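Local structure of LbaCas13a H328A (C2c2) (5WLH) at residues Ile549-Leu553 with Val589-Thr593; Ala507-Arg511 with Glu1250-Tyr1255. The protein binds CRISPR guide RNA and, as a Cas13a nuclease of the A-cleaving type, probably cuts RNA under that guide's direction. All coordinates share one frame; numbering follows the deposited sequence.

Interaction 1. Residues Ile549-Leu553 with Val589-Thr593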
loop_
_atom_site.group_PDB
_atom_site.type_symbol
_atom_site.label_atom_id
_atom_site.label_comp_id
_atom_site.label_asym_id
_atom_site.label_seq_id
_atom_site.Cartn_x
_atom_site.Cartn_y
_atom_site.Cartn_z
ATOM N N ILE A 549 33.605 12.389 -8.920
ATOM C CA ILE A 549 33.341 10.982 -9.229
ATOM C C ILE A 549 34.636 10.194 -9.365
ATOM O O ILE A 549 34.682 9.006 -9.023
ATOM C CB ILE A 549 32.459 10.860 -10.492
ATOM C CG1 ILE A 549 32.028 9.402 -10.707
ATOM C CG2 ILE A 549 33.168 11.387 -11.735
ATOM C CD1 ILE A 549 30.563 9.249 -11.001
ATOM N N LEU A 550 35.720 10.842 -9.813
ATOM C CA LEU A 550 36.995 10.139 -9.961
ATOM C C LEU A 550 37.461 9.503 -8.657
ATOM O O LEU A 550 38.125 8.463 -8.683
ATOM C CB LEU A 550 38.073 11.095 -10.481
ATOM C CG LEU A 550 37.798 11.656 -11.873
ATOM C CD1 LEU A 550 38.731 12.839 -12.159
ATOM C CD2 LEU A 550 37.943 10.563 -12.926
ATOM N N ASN A 551 37.125 10.101 -7.515
ATOM C CA ASN A 551 37.577 9.584 -6.229
ATOM C C ASN A 551 36.930 8.263 -5.852
ATOM O O ASN A 551 37.355 7.648 -4.869
ATOM C CB ASN A 551 37.291 10.589 -5.118
ATOM C CG ASN A 551 38.067 11.874 -5.284
ATOM O OD1 ASN A 551 39.215 11.853 -5.708
ATOM N ND2 ASN A 551 37.442 12.999 -4.953
ATOM N N PHE A 552 35.912 7.821 -6.586
ATOM C CA PHE A 552 35.119 6.678 -6.168
ATOM C C PHE A 552 35.090 5.558 -7.192
ATOM O O PHE A 552 34.559 4.479 -6.887
ATOM C CB PHE A 552 33.689 7.140 -5.828
ATOM C CG PHE A 552 33.663 8.229 -4.793
ATOM C CD1 PHE A 552 33.791 7.920 -3.450
ATOM C CD2 PHE A 552 33.581 9.557 -5.160
ATOM C CE1 PHE A 552 33.795 8.916 -2.494
ATOM C CE2 PHE A 552 33.597 10.562 -4.207
ATOM C CZ PHE A 552 33.703 10.241 -2.872
ATOM N N LEU A 553 35.670 5.765 -8.375
ATOM C CA LEU A 553 35.642 4.750 -9.417
ATOM C C LEU A 553 36.332 3.481 -8.944
ATOM O O LEU A 553 37.409 3.538 -8.343
ATOM C CB LEU A 553 36.315 5.274 -10.686
ATOM C CG LEU A 553 35.551 6.386 -11.402
ATOM C CD1 LEU A 553 36.365 6.930 -12.552
ATOM C CD2 LEU A 553 34.209 5.855 -11.896
ATOM N N VAL A 589 34.150 8.061 -18.142
ATOM C CA VAL A 589 33.693 8.705 -16.915
ATOM C C VAL A 589 32.545 9.666 -17.207
ATOM O O VAL A 589 31.599 9.782 -16.419
ATOM C CB VAL A 589 34.865 9.416 -16.218
ATOM C CG1 VAL A 589 34.377 10.143 -15.001
ATOM C CG2 VAL A 589 35.945 8.402 -15.837
ATOM N N ASP A 590 32.600 10.365 -18.341
ATOM C CA ASP A 590 31.479 11.219 -18.721
ATOM C C ASP A 590 30.276 10.388 -19.139
ATOM O O ASP A 590 29.129 10.821 -18.970
ATOM C CB ASP A 590 31.893 12.163 -19.844
ATOM C CG ASP A 590 33.146 12.949 -19.502
ATOM O OD1 ASP A 590 33.040 13.949 -18.757
ATOM O OD2 ASP A 590 34.235 12.547 -19.957
ATOM N N PHE A 591 30.527 9.203 -19.692
ATOM C CA PHE A 591 29.454 8.253 -19.964
ATOM C C PHE A 591 28.722 7.885 -18.677
ATOM O O PHE A 591 27.490 7.996 -18.599
ATOM C CB PHE A 591 30.039 7.011 -20.636
ATOM C CG PHE A 591 29.011 6.026 -21.119
ATOM C CD1 PHE A 591 27.705 6.414 -21.358
ATOM C CD2 PHE A 591 29.366 4.705 -21.350
ATOM C CE1 PHE A 591 26.764 5.501 -21.808
ATOM C CE2 PHE A 591 28.430 3.782 -21.804
ATOM C CZ PHE A 591 27.121 4.187 -22.027
ATOM N N LEU A 592 29.473 7.469 -17.651
ATOM C CA LEU A 592 28.885 7.182 -16.342
ATOM C C LEU A 592 28.155 8.394 -15.780
ATOM O O LEU A 592 27.054 8.273 -15.221
ATOM C CB LEU A 592 29.977 6.734 -15.372
ATOM C CG LEU A 592 29.527 6.501 -13.931
ATOM C CD1 LEU A 592 28.499 5.371 -13.951
ATOM C CD2 LEU A 592 30.710 6.151 -13.044
ATOM N N THR A 593 28.756 9.576 -15.927
ATOM C CA THR A 593 28.175 10.794 -15.383
ATOM C C THR A 593 26.876 11.147 -16.087
ATOM O O THR A 593 25.923 11.623 -15.455
ATOM C CB THR A 593 29.192 11.941 -15.496
ATOM O OG1 THR A 593 30.173 11.792 -14.469
ATOM C CG2 THR A 593 28.508 13.294 -15.337
#

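Interaction 2. Residues Ala507-Arg511 with Glu1250-Tyr1255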
loop_
_atom_site.group_PDB
_atom_site.type_symbol
_atom_site.label_atom_id
_atom_site.label_comp_id
_atom_site.label_asym_id
_atom_site.label_seq_id
_atom_site.Cartn_x
_atom_site.Cartn_y
_atom_site.Cartn_z
ATOM N N ALA A 507 15.632 5.262 -7.113
ATOM C CA ALA A 507 16.627 4.857 -6.124
ATOM C C ALA A 507 17.293 3.537 -6.508
ATOM O O ALA A 507 18.516 3.405 -6.396
ATOM C CB ALA A 507 15.985 4.741 -4.737
ATOM N N PHE A 508 16.506 2.541 -6.955
ATOM C CA PHE A 508 17.093 1.254 -7.308
ATOM C C PHE A 508 17.957 1.362 -8.556
ATOM O O PHE A 508 18.981 0.679 -8.665
ATOM C CB PHE A 508 16.010 0.190 -7.520
ATOM C CG PHE A 508 15.572 -0.479 -6.239
ATOM C CD1 PHE A 508 16.406 -1.387 -5.595
ATOM C CD2 PHE A 508 14.341 -0.187 -5.670
ATOM C CE1 PHE A 508 16.014 -2.003 -4.406
ATOM C CE2 PHE A 508 13.936 -0.798 -4.472
ATOM C CZ PHE A 508 14.768 -1.700 -3.844
ATOM N N ALA A 509 17.539 2.175 -9.522
ATOM C CA ALA A 509 18.350 2.336 -10.719
ATOM C C ALA A 509 19.699 2.932 -10.356
ATOM O O ALA A 509 20.741 2.485 -10.852
ATOM C CB ALA A 509 17.627 3.226 -11.733
ATOM N N ALA A 510 19.690 3.937 -9.476
ATOM C CA ALA A 510 20.940 4.539 -9.015
ATOM C C ALA A 510 21.798 3.516 -8.287
ATOM O O ALA A 510 23.011 3.419 -8.520
ATOM C CB ALA A 510 20.632 5.739 -8.114
ATOM N N ARG A 511 21.183 2.741 -7.391
ATOM C CA ARG A 511 21.907 1.682 -6.696
ATOM C C ARG A 511 22.548 0.713 -7.684
ATOM O O ARG A 511 23.743 0.395 -7.579
ATOM C CB ARG A 511 20.956 0.933 -5.751
ATOM C CG ARG A 511 21.611 -0.264 -5.073
ATOM C CD ARG A 511 22.873 0.191 -4.324
ATOM N NE ARG A 511 23.453 -0.888 -3.528
ATOM C CZ ARG A 511 24.437 -0.707 -2.656
ATOM N NH1 ARG A 511 24.955 0.508 -2.482
ATOM N NH2 ARG A 511 24.901 -1.733 -1.959
ATOM N N GLU A 1250 17.845 5.147 1.922
ATOM C CA GLU A 1250 17.869 5.502 0.508
ATOM C C GLU A 1250 19.257 5.351 -0.095
ATOM O O GLU A 1250 19.386 5.162 -1.313
ATOM C CB GLU A 1250 17.357 6.920 0.282
ATOM C CG GLU A 1250 17.122 7.172 -1.208
ATOM C CD GLU A 1250 16.154 8.291 -1.483
ATOM O OE1 GLU A 1250 15.731 8.950 -0.517
ATOM O OE2 GLU A 1250 15.810 8.496 -2.670
ATOM N N HIS A 1251 20.296 5.454 0.717
ATOM C CA HIS A 1251 21.645 5.219 0.238
ATOM C C HIS A 1251 22.068 3.770 0.360
ATOM O O HIS A 1251 23.246 3.469 0.135
ATOM C CB HIS A 1251 22.644 6.099 0.986
ATOM C CG HIS A 1251 22.322 7.552 0.897
ATOM N ND1 HIS A 1251 22.736 8.465 1.840
ATOM C CD2 HIS A 1251 21.617 8.248 -0.026
ATOM C CE1 HIS A 1251 22.302 9.666 1.500
ATOM N NE2 HIS A 1251 21.616 9.560 0.374
ATOM N N PHE A 1252 21.146 2.870 0.722
ATOM C CA PHE A 1252 21.421 1.445 0.698
ATOM C C PHE A 1252 22.590 1.090 1.620
ATOM O O PHE A 1252 23.351 0.168 1.331
ATOM C CB PHE A 1252 21.679 0.967 -0.743
ATOM C CG PHE A 1252 20.421 0.937 -1.605
ATOM C CD1 PHE A 1252 19.844 2.123 -2.070
ATOM C CD2 PHE A 1252 19.802 -0.261 -1.907
ATOM C CE1 PHE A 1252 18.678 2.100 -2.843
ATOM C CE2 PHE A 1252 18.626 -0.297 -2.685
ATOM C CZ PHE A 1252 18.067 0.879 -3.147
ATOM N N ARG A 1253 22.736 1.833 2.725
ATOM C CA ARG A 1253 23.877 1.616 3.617
ATOM C C ARG A 1253 23.813 0.249 4.283
ATOM O O ARG A 1253 24.855 -0.323 4.620
ATOM C CB ARG A 1253 23.937 2.710 4.684
ATOM C CG ARG A 1253 24.002 4.131 4.142
ATOM C CD ARG A 1253 25.269 4.346 3.319
ATOM N NE ARG A 1253 26.464 3.908 4.036
ATOM C CZ ARG A 1253 27.601 3.551 3.445
ATOM N NH1 ARG A 1253 27.702 3.577 2.121
ATOM N NH2 ARG A 1253 28.635 3.158 4.178
ATOM N N TYR A 1254 22.603 -0.287 4.486
ATOM C CA TYR A 1254 22.480 -1.619 5.065
ATOM C C TYR A 1254 23.353 -2.622 4.333
ATOM O O TYR A 1254 23.975 -3.496 4.953
ATOM C CB TYR A 1254 21.019 -2.059 5.013
ATOM C CG TYR A 1254 20.807 -3.533 5.244
ATOM C CD1 TYR A 1254 20.765 -4.049 6.528
ATOM C CD2 TYR A 1254 20.596 -4.398 4.181
ATOM C CE1 TYR A 1254 20.548 -5.397 6.751
ATOM C CE2 TYR A 1254 20.363 -5.754 4.391
ATOM C CZ TYR A 1254 20.343 -6.242 5.678
ATOM O OH TYR A 1254 20.119 -7.583 5.890
ATOM N N TYR A 1255 23.406 -2.515 3.008
ATOM C CA TYR A 1255 24.088 -3.499 2.186
ATOM C C TYR A 1255 25.599 -3.359 2.235
ATOM O O TYR A 1255 26.296 -4.264 1.771
ATOM C CB TYR A 1255 23.603 -3.402 0.741
ATOM C CG TYR A 1255 22.149 -3.811 0.609
ATOM C CD1 TYR A 1255 21.774 -5.138 0.792
ATOM C CD2 TYR A 1255 21.149 -2.878 0.339
ATOM C CE1 TYR A 1255 20.447 -5.537 0.678
ATOM C CE2 TYR A 1255 19.790 -3.283 0.236
ATOM C CZ TYR A 1255 19.469 -4.613 0.401
ATOM O OH TYR A 1255 18.154 -5.051 0.313
#

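Interaction 1. Residues Ile549-Leu553 with Val589-Thr593
Ile549 and Val589 meet through their methyls: at Ile549, CG1 stands opposite the backbone N (chi1 -172°) and carries CD1 toward Leu592, while CG2 is left pointing at Val589; Val589, with chi1 177°, presents both of its own methyls. Ile549 CG2 lies 3.7 Å from Val589 CG1, the two side chains passing each other in opposite senses, and the same CG2 borders Thr593 OG1 more loosely. On the other branch, Ile549 CD1 sits 3.7 Å from Leu592 CD2. Leu553 adds a second pair of touches, CD1 at 3.6 Å from Val589 CG2 and CD2 at 3.7 Å from Leu592 CD2, so Leu592 CD2 is shared by Ile549 and Leu553. Leu550 touches more lightly, its side chain crossing that of Val589 at about a right angle with CD2 4.1 Å from Val589 CG2. No hydrogen bond crosses; the contact is almost entirely aliphatic, Thr593 OG1 being the polar atom at its border. What brings Ile549, Leu550 and Leu553 to one side is the 3-10 turn, closed by Phe552 N on Ile549 O at 3.0 Å. The turn lies in the loop after helix 486-517 and rests on the first turn of helix 588-602. Helix 559-564 closes the apolar cluster, Leu559 touching Leu553 and Val589 and Ile563 touching Leu592, while Leu513 and Thr517 of helix 486-517 also pack on Leu592.

Interaction 2. Residues Ala507-Arg511 with Glu1250-Tyr1255
Phe1252 is the tightly held part of this contact, its ring wedged against Ala507, Phe508 and Arg511 of helix 486-517. Arg511 lies over one face: CG stands 3.8 Å from the ring centroid, 16° off the normal, a CH-pi contact. The bend at chi2 of Arg511 (56°) then takes CD back along the ring to 3.7 Å from Phe1252 CG and lays the guanidinium over Phe1252 CB, with Arg511 NH2 packed 3.4 Å from Tyr1255 CB. At its far edge the Phe1252 ring points into the face of Phe508, an offset edge-to-face pair with centroids 5.3 Å apart and planes at 75°. Phe1252 CE1 completes the wedge, 4.2 Å from Ala507 CB. Phe1252 has positive phi as the C' residue of the Schellman motif ending helix 1239-1250, the turn that aims the ring at its neighbours. The other side is looser: Arg511 and His1251 are both partly exposed, and Arg511 NH1 stays 4.3 Å from His1251 O. Arg1246 to His1251 reads R-X4-H, consistent with a HEPN nuclease site. No hydrogen bond joins the segments. Aromatic rings and the aliphatic stem of Arg511 therefore make the join by dispersion and CH-pi contact, while the polar ends bond to residues outside it, Arg511 NE to Glu1049, and Glu1250 to Arg1246 and Tyr1127.

How the interactions relate
The order along the chain is 507-511, 549-553, 589-593, then 1250-1255, so interaction 1 is nested within the long loop that interaction 2 closes. Their centres lie 18 Å apart and their nearest atoms about 8 Å, without touching. Helix 486-517 joins them: it carries 507-511, its later residues pack on interaction 1, and Ile599 of helix 588-602 reaches back to Ala509 and Ala510. Interaction 1 is thus local to one region, whereas interaction 2 bridges 738 intervening residues. Helix 588-602 is followed at once by another R-X4-H sequence, consistent with the two HEPN regions of Cas13a being brought together in one nuclease.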